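Local coordinates for oxysterol-binding protein homolog 3 (Saccharomyces cerevisiae, PDB 4IC4), which carries sterols and phospholipids between membranes through the cytosol, its OSBP-related domain holding the lipid in a hydrophobic pocket, at residues N66-E77 against Y296-N306; R213-F221 against I233-R244. All coordinates share one frame; numbering follows the deposited sequence.

Contact 1: residues N66-E77 against Y296-N306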
loop_
_atom_site.group_PDB
_atom_site.type_symbol
_atom_site.label_atom_id
_atom_site.label_comp_id
_atom_site.label_asym_id
_atom_site.label_seq_id
_atom_site.Cartn_x
_atom_site.Cartn_y
_atom_site.Cartn_z
ATOM N N ASN A 66 -4.596 14.623 6.023
ATOM C CA ASN A 66 -4.628 13.548 5.035
ATOM C C ASN A 66 -4.079 13.927 3.665
ATOM O O ASN A 66 -3.865 15.103 3.355
ATOM C CB ASN A 66 -6.074 13.079 4.824
ATOM C CG ASN A 66 -6.685 12.464 6.062
ATOM O OD1 ASN A 66 -7.891 12.585 6.292
ATOM N ND2 ASN A 66 -5.874 11.787 6.857
ATOM N N GLU A 67 -3.842 12.893 2.860
ATOM C CA GLU A 67 -3.442 13.036 1.467
ATOM C C GLU A 67 -4.701 12.479 0.787
ATOM O O GLU A 67 -5.438 11.698 1.397
ATOM C CB GLU A 67 -2.191 12.212 1.139
ATOM C CG GLU A 67 -2.231 10.766 1.571
ATOM C CD GLU A 67 -0.946 10.032 1.236
ATOM O OE1 GLU A 67 0.066 10.705 0.944
ATOM O OE2 GLU A 67 -0.947 8.784 1.274
ATOM N N PRO A 68 -4.966 12.868 -0.468
ATOM C CA PRO A 68 -6.164 12.402 -1.175
ATOM C C PRO A 68 -6.310 10.966 -1.674
ATOM O O PRO A 68 -6.664 10.745 -2.829
ATOM C CB PRO A 68 -6.315 13.428 -2.298
ATOM C CG PRO A 68 -4.903 13.748 -2.633
ATOM C CD PRO A 68 -4.229 13.856 -1.277
ATOM N N ILE A 69 -6.044 9.999 -0.803
ATOM C CA ILE A 69 -6.235 8.582 -1.133
ATOM C C ILE A 69 -6.579 7.849 0.161
ATOM O O ILE A 69 -6.346 8.368 1.256
ATOM C CB ILE A 69 -4.977 7.893 -1.762
ATOM C CG1 ILE A 69 -3.788 7.962 -0.804
ATOM C CG2 ILE A 69 -4.665 8.497 -3.125
ATOM C CD1 ILE A 69 -2.644 7.054 -1.226
ATOM N N SER A 70 -7.160 6.657 0.038
ATOM C CA SER A 70 -7.510 5.859 1.213
ATOM C C SER A 70 -6.378 4.879 1.501
ATOM O O SER A 70 -5.477 4.704 0.678
ATOM C CB SER A 70 -8.802 5.074 0.970
ATOM O OG SER A 70 -8.572 3.990 0.084
ATOM N N ILE A 71 -6.421 4.228 2.660
ATOM C CA ILE A 71 -5.365 3.273 2.989
ATOM C C ILE A 71 -5.365 2.109 1.997
ATOM O O ILE A 71 -4.315 1.546 1.695
ATOM C CB ILE A 71 -5.517 2.726 4.424
ATOM C CG1 ILE A 71 -5.372 3.874 5.426
ATOM C CG2 ILE A 71 -4.453 1.654 4.692
ATOM C CD1 ILE A 71 -5.514 3.447 6.874
ATOM N N LEU A 72 -6.538 1.746 1.484
ATOM C CA LEU A 72 -6.602 0.662 0.507
ATOM C C LEU A 72 -5.795 1.062 -0.724
ATOM O O LEU A 72 -5.088 0.239 -1.311
ATOM C CB LEU A 72 -8.051 0.381 0.101
ATOM C CG LEU A 72 -8.980 -0.155 1.194
ATOM C CD1 LEU A 72 -10.408 -0.232 0.655
ATOM C CD2 LEU A 72 -8.504 -1.524 1.652
ATOM N N GLN A 73 -5.901 2.329 -1.114
ATOM C CA GLN A 73 -5.160 2.823 -2.265
ATOM C C GLN A 73 -3.657 2.876 -1.955
ATOM O O GLN A 73 -2.830 2.516 -2.797
ATOM C CB GLN A 73 -5.709 4.197 -2.682
ATOM C CG GLN A 73 -7.129 4.080 -3.248
ATOM C CD GLN A 73 -7.812 5.412 -3.487
ATOM O OE1 GLN A 73 -7.884 6.260 -2.596
ATOM N NE2 GLN A 73 -8.340 5.594 -4.695
ATOM N N LEU A 74 -3.302 3.298 -0.743
ATOM C CA LEU A 74 -1.896 3.356 -0.348
ATOM C C LEU A 74 -1.242 1.979 -0.436
ATOM O O LEU A 74 -0.174 1.823 -1.027
ATOM C CB LEU A 74 -1.754 3.864 1.090
ATOM C CG LEU A 74 -0.343 3.679 1.665
ATOM C CD1 LEU A 74 0.623 4.597 0.942
ATOM C CD2 LEU A 74 -0.337 3.973 3.158
ATOM N N ILE A 75 -1.880 0.976 0.154
ATOM C CA ILE A 75 -1.304 -0.359 0.126
ATOM C C ILE A 75 -1.242 -0.924 -1.298
ATOM O O ILE A 75 -0.378 -1.747 -1.608
ATOM C CB ILE A 75 -2.068 -1.293 1.077
ATOM C CG1 ILE A 75 -1.918 -0.763 2.508
ATOM C CG2 ILE A 75 -1.521 -2.715 0.975
ATOM C CD1 ILE A 75 -2.686 -1.552 3.550
ATOM N N SER A 76 -2.135 -0.466 -2.172
ATOM C CA SER A 76 -2.118 -0.916 -3.562
ATOM C C SER A 76 -0.844 -0.465 -4.268
ATOM O O SER A 76 -0.483 -1.010 -5.311
ATOM C CB SER A 76 -3.330 -0.379 -4.326
ATOM O OG SER A 76 -4.523 -0.965 -3.844
ATOM N N GLU A 77 -0.167 0.539 -3.709
ATOM C CA GLU A 77 1.075 1.023 -4.303
ATOM C C GLU A 77 2.162 -0.034 -4.160
ATOM O O GLU A 77 3.231 0.069 -4.770
ATOM C CB GLU A 77 1.501 2.345 -3.655
ATOM C CG GLU A 77 0.534 3.480 -3.965
ATOM C CD GLU A 77 0.947 4.809 -3.366
ATOM O OE1 GLU A 77 1.944 5.404 -3.832
ATOM O OE2 GLU A 77 0.266 5.255 -2.421
ATOM N N TYR A 296 1.952 16.495 -2.451
ATOM C CA TYR A 296 2.120 15.392 -1.505
ATOM C C TYR A 296 3.273 14.435 -1.800
ATOM O O TYR A 296 3.375 13.386 -1.168
ATOM C CB TYR A 296 0.824 14.574 -1.438
ATOM C CG TYR A 296 -0.416 15.382 -1.128
ATOM C CD1 TYR A 296 -0.715 15.754 0.182
ATOM C CD2 TYR A 296 -1.281 15.780 -2.144
ATOM C CE1 TYR A 296 -1.848 16.502 0.476
ATOM C CE2 TYR A 296 -2.422 16.538 -1.861
ATOM C CZ TYR A 296 -2.695 16.890 -0.548
ATOM O OH TYR A 296 -3.814 17.629 -0.248
ATOM N N GLY A 297 4.138 14.786 -2.746
ATOM C CA GLY A 297 5.247 13.904 -3.076
ATOM C C GLY A 297 4.789 12.644 -3.793
ATOM O O GLY A 297 5.510 11.649 -3.843
ATOM N N PHE A 298 3.587 12.701 -4.356
ATOM C CA PHE A 298 2.987 11.575 -5.080
ATOM C C PHE A 298 3.784 11.097 -6.289
ATOM O O PHE A 298 4.433 11.893 -6.972
ATOM C CB PHE A 298 1.609 11.973 -5.624
ATOM C CG PHE A 298 0.459 11.740 -4.680
ATOM C CD1 PHE A 298 0.649 11.593 -3.309
ATOM C CD2 PHE A 298 -0.840 11.726 -5.183
ATOM C CE1 PHE A 298 -0.445 11.437 -2.454
ATOM C CE2 PHE A 298 -1.931 11.573 -4.340
ATOM C CZ PHE A 298 -1.736 11.428 -2.977
ATOM N N THR A 299 3.717 9.797 -6.558
ATOM C CA THR A 299 4.338 9.251 -7.759
ATOM C C THR A 299 3.221 9.360 -8.797
ATOM O O THR A 299 2.072 9.665 -8.452
ATOM C CB THR A 299 4.707 7.746 -7.642
ATOM O OG1 THR A 299 3.514 6.947 -7.653
ATOM C CG2 THR A 299 5.492 7.478 -6.369
ATOM N N LYS A 300 3.541 9.133 -10.063
ATOM C CA LYS A 300 2.503 9.180 -11.078
ATOM C C LYS A 300 1.489 8.083 -10.771
ATOM O O LYS A 300 0.291 8.269 -10.957
ATOM C CB LYS A 300 3.096 8.989 -12.474
ATOM C CG LYS A 300 3.810 10.226 -12.976
ATOM C CD LYS A 300 4.362 10.035 -14.375
ATOM C CE LYS A 300 5.041 11.307 -14.859
ATOM N NZ LYS A 300 5.606 11.141 -16.226
ATOM N N PHE A 301 1.976 6.947 -10.276
ATOM C CA PHE A 301 1.098 5.828 -9.940
ATOM C C PHE A 301 0.132 6.254 -8.827
ATOM O O PHE A 301 -1.063 5.963 -8.888
ATOM C CB PHE A 301 1.932 4.622 -9.484
ATOM C CG PHE A 301 1.144 3.341 -9.352
ATOM C CD1 PHE A 301 0.812 2.589 -10.476
ATOM C CD2 PHE A 301 0.753 2.875 -8.101
ATOM C CE1 PHE A 301 0.107 1.390 -10.357
ATOM C CE2 PHE A 301 0.045 1.671 -7.973
ATOM C CZ PHE A 301 -0.274 0.932 -9.102
ATOM N N THR A 302 0.646 6.951 -7.817
ATOM C CA THR A 302 -0.207 7.406 -6.721
ATOM C C THR A 302 -1.295 8.333 -7.253
ATOM O O THR A 302 -2.463 8.219 -6.884
ATOM C CB THR A 302 0.580 8.206 -5.665
ATOM O OG1 THR A 302 1.835 7.569 -5.407
ATOM C CG2 THR A 302 -0.224 8.294 -4.366
ATOM N N ALA A 303 -0.895 9.261 -8.117
ATOM C CA ALA A 303 -1.820 10.227 -8.691
ATOM C C ALA A 303 -2.920 9.583 -9.520
ATOM O O ALA A 303 -3.992 10.164 -9.702
ATOM C CB ALA A 303 -1.047 11.235 -9.538
ATOM N N ASN A 304 -2.657 8.378 -10.017
ATOM C CA ASN A 304 -3.623 7.666 -10.840
ATOM C C ASN A 304 -4.580 6.768 -10.072
ATOM O O ASN A 304 -5.584 6.319 -10.621
ATOM C CB ASN A 304 -2.888 6.843 -11.901
ATOM C CG ASN A 304 -2.277 7.713 -12.978
ATOM O OD1 ASN A 304 -2.798 8.788 -13.277
ATOM N ND2 ASN A 304 -1.188 7.250 -13.581
ATOM N N LEU A 305 -4.278 6.525 -8.801
ATOM C CA LEU A 305 -5.105 5.657 -7.968
ATOM C C LEU A 305 -6.565 6.078 -7.841
ATOM O O LEU A 305 -7.473 5.248 -7.943
ATOM C CB LEU A 305 -4.499 5.561 -6.562
ATOM C CG LEU A 305 -3.184 4.791 -6.406
ATOM C CD1 LEU A 305 -2.594 5.092 -5.039
ATOM C CD2 LEU A 305 -3.425 3.294 -6.587
ATOM N N ASN A 306 -6.791 7.369 -7.623
ATOM C CA ASN A 306 -8.147 7.865 -7.421
ATOM C C ASN A 306 -8.844 8.382 -8.668
ATOM O O ASN A 306 -9.872 9.055 -8.564
ATOM C CB ASN A 306 -8.145 8.966 -6.354
ATOM C CG ASN A 306 -9.467 9.068 -5.612
ATOM O OD1 ASN A 306 -9.932 10.165 -5.286
ATOM N ND2 ASN A 306 -10.072 7.921 -5.326
HETATM O O HOH W 1 3.113 4.649 -6.185
#
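Helix 71-76 runs roughly antiparallel to helix 300-305, at 147° with axes 10.0 Å apart, and Q73 and E77 meet L305 and T302 across it. The contact is buried inside the OSBP-related domain. Backbone bonds tie strand 66-67 to strand 118-120, and F301 packs on strand 127-132. S70 and Q73 form a capping box: S70 N donates to Q73 OE1, while the return bond to S70 OG is weak. The other end of the Q73 amide, NE2, makes a weak bond to L305 O (3.4 Å). L305 CD1 packs between Q73 and E77, 3.4 Å from Q73 O and 3.7 Å from E77 CG. P68 centres an inverse gamma turn. Its CD lies over one face of the Y296 ring, 3.5 Å from the centroid, a CH-pi contact. F298 meets I69 CG2 at its CZ (4.1 Å) and offers an in-plane edge to E67 OE1. That carboxylate has its main partner in R114, which also pairs with E77 OE2. E77 CG stands anti to the carbonyl carbon (chi1 -67°), and the extended chain beyond it carries the carboxylate to T302. A water links E77 OE1 to T299 OG1. T302 OG1 donates to the same E77 OE1 at 2.7 Å, from 52° out of the carboxylate plane.

Contact 2: residues R213-F221 against I233-R244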
loop_
_atom_site.group_PDB
_atom_site.type_symbol
_atom_site.label_atom_id
_atom_site.label_comp_id
_atom_site.label_asym_id
_atom_site.label_seq_id
_atom_site.Cartn_x
_atom_site.Cartn_y
_atom_site.Cartn_z
ATOM N N ARG A 213 10.200 16.403 8.413
ATOM C CA ARG A 213 9.861 15.020 8.724
ATOM C C ARG A 213 10.241 14.115 7.561
ATOM O O ARG A 213 10.242 14.543 6.410
ATOM C CB ARG A 213 8.357 14.901 8.989
ATOM C CG ARG A 213 7.879 15.655 10.219
ATOM C CD ARG A 213 6.366 15.823 10.218
ATOM N NE ARG A 213 5.668 14.562 9.995
ATOM C CZ ARG A 213 4.345 14.440 9.937
ATOM N NH1 ARG A 213 3.571 15.508 10.090
ATOM N NH2 ARG A 213 3.795 13.252 9.717
ATOM N N TYR A 214 10.571 12.866 7.869
ATOM C CA TYR A 214 10.927 11.896 6.839
ATOM C C TYR A 214 10.824 10.475 7.376
ATOM O O TYR A 214 10.734 10.256 8.583
ATOM C CB TYR A 214 12.344 12.161 6.307
ATOM C CG TYR A 214 13.467 11.876 7.280
ATOM C CD1 TYR A 214 13.974 10.587 7.437
ATOM C CD2 TYR A 214 14.028 12.902 8.040
ATOM C CE1 TYR A 214 15.015 10.326 8.327
ATOM C CE2 TYR A 214 15.066 12.651 8.932
ATOM C CZ TYR A 214 15.554 11.366 9.071
ATOM O OH TYR A 214 16.579 11.122 9.958
ATOM N N MET A 215 10.824 9.510 6.465
ATOM C CA MET A 215 10.733 8.107 6.839
ATOM C C MET A 215 11.901 7.314 6.284
ATOM O O MET A 215 12.466 7.660 5.248
ATOM C CB MET A 215 9.432 7.501 6.318
ATOM C CG MET A 215 8.204 7.924 7.085
ATOM S SD MET A 215 6.689 7.332 6.311
ATOM C CE MET A 215 6.902 5.556 6.444
ATOM N N GLU A 216 12.256 6.246 6.983
ATOM C CA GLU A 216 13.343 5.384 6.544
ATOM C C GLU A 216 13.125 3.980 7.096
ATOM O O GLU A 216 12.593 3.804 8.195
ATOM C CB GLU A 216 14.694 5.934 7.024
ATOM C CG GLU A 216 14.953 5.778 8.515
ATOM C CD GLU A 216 16.275 6.389 8.954
ATOM O OE1 GLU A 216 16.740 6.056 10.064
ATOM O OE2 GLU A 216 16.842 7.207 8.198
ATOM N N PRO A 217 13.506 2.953 6.323
ATOM C CA PRO A 217 13.341 1.575 6.781
ATOM C C PRO A 217 14.428 1.274 7.805
ATOM O O PRO A 217 15.484 1.910 7.801
ATOM C CB PRO A 217 13.511 0.765 5.499
ATOM C CG PRO A 217 14.510 1.572 4.740
ATOM C CD PRO A 217 14.023 2.992 4.944
ATOM N N VAL A 218 14.169 0.313 8.682
ATOM C CA VAL A 218 15.142 -0.059 9.702
ATOM C C VAL A 218 15.239 -1.567 9.855
ATOM O O VAL A 218 14.397 -2.314 9.351
ATOM C CB VAL A 218 14.783 0.549 11.081
ATOM C CG1 VAL A 218 14.849 2.065 11.017
ATOM C CG2 VAL A 218 13.394 0.091 11.510
ATOM N N ASN A 219 16.279 -2.008 10.553
ATOM C CA ASN A 219 16.498 -3.424 10.801
ATOM C C ASN A 219 16.635 -4.231 9.516
ATOM O O ASN A 219 17.321 -3.816 8.585
ATOM C CB ASN A 219 15.359 -3.977 11.665
ATOM C CG ASN A 219 15.349 -3.384 13.065
ATOM O OD1 ASN A 219 14.372 -3.517 13.802
ATOM N ND2 ASN A 219 16.445 -2.734 13.439
ATOM N N GLU A 220 15.972 -5.380 9.465
ATOM C CA GLU A 220 16.053 -6.258 8.306
ATOM C C GLU A 220 14.779 -7.081 8.156
ATOM O O GLU A 220 13.888 -7.025 9.003
ATOM C CB GLU A 220 17.235 -7.211 8.484
ATOM C CG GLU A 220 17.035 -8.190 9.636
ATOM C CD GLU A 220 18.292 -8.413 10.456
ATOM O OE1 GLU A 220 19.306 -8.874 9.891
ATOM O OE2 GLU A 220 18.265 -8.123 11.672
ATOM N N PHE A 221 14.701 -7.843 7.071
ATOM C CA PHE A 221 13.565 -8.724 6.825
ATOM C C PHE A 221 13.970 -9.740 5.765
ATOM O O PHE A 221 14.931 -9.520 5.022
ATOM C CB PHE A 221 12.315 -7.926 6.407
ATOM C CG PHE A 221 12.256 -7.565 4.950
ATOM C CD1 PHE A 221 11.476 -8.313 4.070
ATOM C CD2 PHE A 221 12.933 -6.452 4.466
ATOM C CE1 PHE A 221 11.366 -7.951 2.728
ATOM C CE2 PHE A 221 12.832 -6.081 3.125
ATOM C CZ PHE A 221 12.048 -6.830 2.254
ATOM N N ILE A 233 17.439 -9.053 3.556
ATOM C CA ILE A 233 17.590 -7.636 3.245
ATOM C C ILE A 233 17.935 -6.853 4.502
ATOM O O ILE A 233 17.188 -6.879 5.477
ATOM C CB ILE A 233 16.287 -7.039 2.652
ATOM C CG1 ILE A 233 15.908 -7.767 1.361
ATOM C CG2 ILE A 233 16.474 -5.562 2.363
ATOM C CD1 ILE A 233 15.253 -9.113 1.573
ATOM N N LEU A 234 19.072 -6.165 4.477
ATOM C CA LEU A 234 19.500 -5.368 5.619
ATOM C C LEU A 234 19.645 -3.906 5.224
ATOM O O LEU A 234 20.338 -3.577 4.263
ATOM C CB LEU A 234 20.831 -5.891 6.176
ATOM C CG LEU A 234 22.038 -5.966 5.239
ATOM C CD1 LEU A 234 23.297 -6.207 6.057
ATOM C CD2 LEU A 234 21.841 -7.077 4.220
ATOM N N PHE A 235 18.981 -3.029 5.967
ATOM C CA PHE A 235 19.033 -1.602 5.690
ATOM C C PHE A 235 20.159 -0.929 6.467
ATOM O O PHE A 235 20.443 -1.299 7.607
ATOM C CB PHE A 235 17.689 -0.964 6.043
ATOM C CG PHE A 235 16.542 -1.503 5.237
ATOM C CD1 PHE A 235 16.355 -1.102 3.919
ATOM C CD2 PHE A 235 15.681 -2.447 5.779
ATOM C CE1 PHE A 235 15.324 -1.637 3.151
ATOM C CE2 PHE A 235 14.649 -2.988 5.018
ATOM C CZ PHE A 235 14.472 -2.581 3.704
ATOM N N ASP A 236 20.799 0.055 5.843
ATOM C CA ASP A 236 21.896 0.780 6.481
ATOM C C ASP A 236 21.418 1.456 7.757
ATOM O O ASP A 236 20.295 1.954 7.821
ATOM C CB ASP A 236 22.458 1.848 5.542
ATOM C CG ASP A 236 23.187 1.262 4.351
ATOM O OD1 ASP A 236 23.356 0.027 4.295
ATOM O OD2 ASP A 236 23.597 2.048 3.469
ATOM N N LYS A 237 22.271 1.482 8.777
ATOM C CA LYS A 237 21.892 2.123 10.026
ATOM C C LYS A 237 22.243 3.604 9.998
ATOM O O LYS A 237 23.351 3.985 9.623
ATOM C CB LYS A 237 22.583 1.457 11.218
ATOM C CG LYS A 237 22.143 2.047 12.552
ATOM C CD LYS A 237 22.743 1.314 13.738
ATOM C CE LYS A 237 22.294 1.950 15.046
ATOM N NZ LYS A 237 20.813 1.926 15.205
ATOM N N ALA A 238 21.286 4.436 10.393
ATOM C CA ALA A 238 21.480 5.879 10.422
ATOM C C ALA A 238 20.557 6.487 11.469
ATOM O O ALA A 238 19.343 6.280 11.430
ATOM C CB ALA A 238 21.182 6.472 9.051
ATOM N N GLY A 239 21.130 7.236 12.407
ATOM C CA GLY A 239 20.312 7.842 13.441
ATOM C C GLY A 239 20.937 8.992 14.207
ATOM O O GLY A 239 20.629 9.182 15.385
ATOM N N MET A 240 21.807 9.765 13.561
ATOM C CA MET A 240 22.431 10.895 14.241
ATOM C C MET A 240 23.271 11.817 13.361
ATOM O O MET A 240 23.537 12.957 13.743
ATOM C CB MET A 240 23.285 10.398 15.413
ATOM C CG MET A 240 23.874 11.517 16.262
ATOM S SD MET A 240 24.693 10.925 17.752
ATOM C CE MET A 240 23.339 11.005 18.933
ATOM N N PHE A 241 23.689 11.349 12.188
ATOM C CA PHE A 241 24.504 12.197 11.325
ATOM C C PHE A 241 24.401 11.895 9.832
ATOM O O PHE A 241 24.221 12.805 9.023
ATOM C CB PHE A 241 25.970 12.117 11.765
ATOM C CG PHE A 241 26.818 13.252 11.265
ATOM C CD1 PHE A 241 27.107 13.384 9.909
ATOM C CD2 PHE A 241 27.317 14.203 12.151
ATOM C CE1 PHE A 241 27.879 14.447 9.443
ATOM C CE2 PHE A 241 28.088 15.269 11.695
ATOM C CZ PHE A 241 28.370 15.392 10.339
ATOM N N SER A 242 24.517 10.622 9.468
ATOM C CA SER A 242 24.456 10.216 8.066
ATOM C C SER A 242 23.148 10.578 7.361
ATOM O O SER A 242 22.913 10.155 6.228
ATOM C CB SER A 242 24.701 8.708 7.951
ATOM O OG SER A 242 23.771 7.976 8.728
ATOM N N GLY A 243 22.305 11.362 8.025
ATOM C CA GLY A 243 21.040 11.756 7.430
ATOM C C GLY A 243 20.106 10.573 7.250
ATOM O O GLY A 243 20.216 9.579 7.966
ATOM N N ARG A 244 19.187 10.677 6.295
ATOM C CA ARG A 244 18.237 9.599 6.037
ATOM C C ARG A 244 18.930 8.353 5.493
ATOM O O ARG A 244 19.767 8.440 4.594
ATOM C CB ARG A 244 17.166 10.054 5.035
ATOM C CG ARG A 244 16.143 8.968 4.688
ATOM C CD ARG A 244 15.031 9.485 3.779
ATOM N NE ARG A 244 15.507 9.848 2.446
ATOM C CZ ARG A 244 14.735 10.362 1.490
ATOM N NH1 ARG A 244 13.441 10.576 1.714
ATOM N NH2 ARG A 244 15.257 10.666 0.310
HETATM O O HOH W 2 18.054 8.986 9.930
HETATM O O HOH W 3 11.450 9.574 3.587
HETATM O O HOH W 4 17.926 1.837 9.023
HETATM O O HOH W 5 19.760 -2.303 10.088
#
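The F235 ring is the bump; P217 and I233 are the walls of the hollow it fills, one over each face. P217 CB sits over the ring centre, 3.6 Å from the centroid and 4° off the normal. I233 CG2 comes over the opposite face, nearer the rim. F221 closes the far end: its CD2 is 3.9 Å from F235 CE2, which comes in at the edge of the F221 ring. F221 in turn takes I233 CD1 over one face. Its CG stands between the backbone N and the carbonyl carbon, chi1 83°, which brings CE2 to 3.6 Å from I233 CB. Cutting F235 back to an alanine is likely to open a gap between P217 and I233 and leave the F221 edge without its neighbour.

The strands part beyond F235. A water bridges N219 O and F235 O, and another lies within 2.7 Å of both P217 O and D236 O. Farther along, the R244 chain runs alongside Y214 in the opposite sense, with CG 3.9 Å from Y214 CD1 and the guanidinium plane almost upright to the ring. R244 NH1 reaches R110 O and a water on M215 N; NE pairs with E246. E216 brings its carboxylate up to the bend at 238-244. OE2 takes S245 N, and OE1 has a salt bridge to K206. A water sits among E216 OE2, Y214 OH and G243 O.

Backbone bonds fix the register: F235 N to N219 O, and both ways between F221 and I233, an antiparallel hydrogen-bonded pair. This is a beta hairpin of strands 214-225 and 230-235, whose F221-I233 face packs on helix 94-104.

Overall arrangement
The two contacts do not touch. Their centres are about 23 Å apart and their nearest atoms about 8 Å. Contact 1 lies deep, its centre about 8 Å from the centre of the chain; that of contact 2 lies farther out, at about 20 Å. In sequence, both strands of contact 2 fall between the two segments of contact 1. The chain ahead of strand 118-120 reaches both contacts. K118, which binds phosphatidylinositol 4-phosphate, follows on. The side chain of N66 in contact 1 is about 3 Å from that of K118. The side chain of M215 in contact 2 is about 9 Å from that of K118. Contact 1 therefore borders the phosphoinositide site, and contact 2 stands farther off.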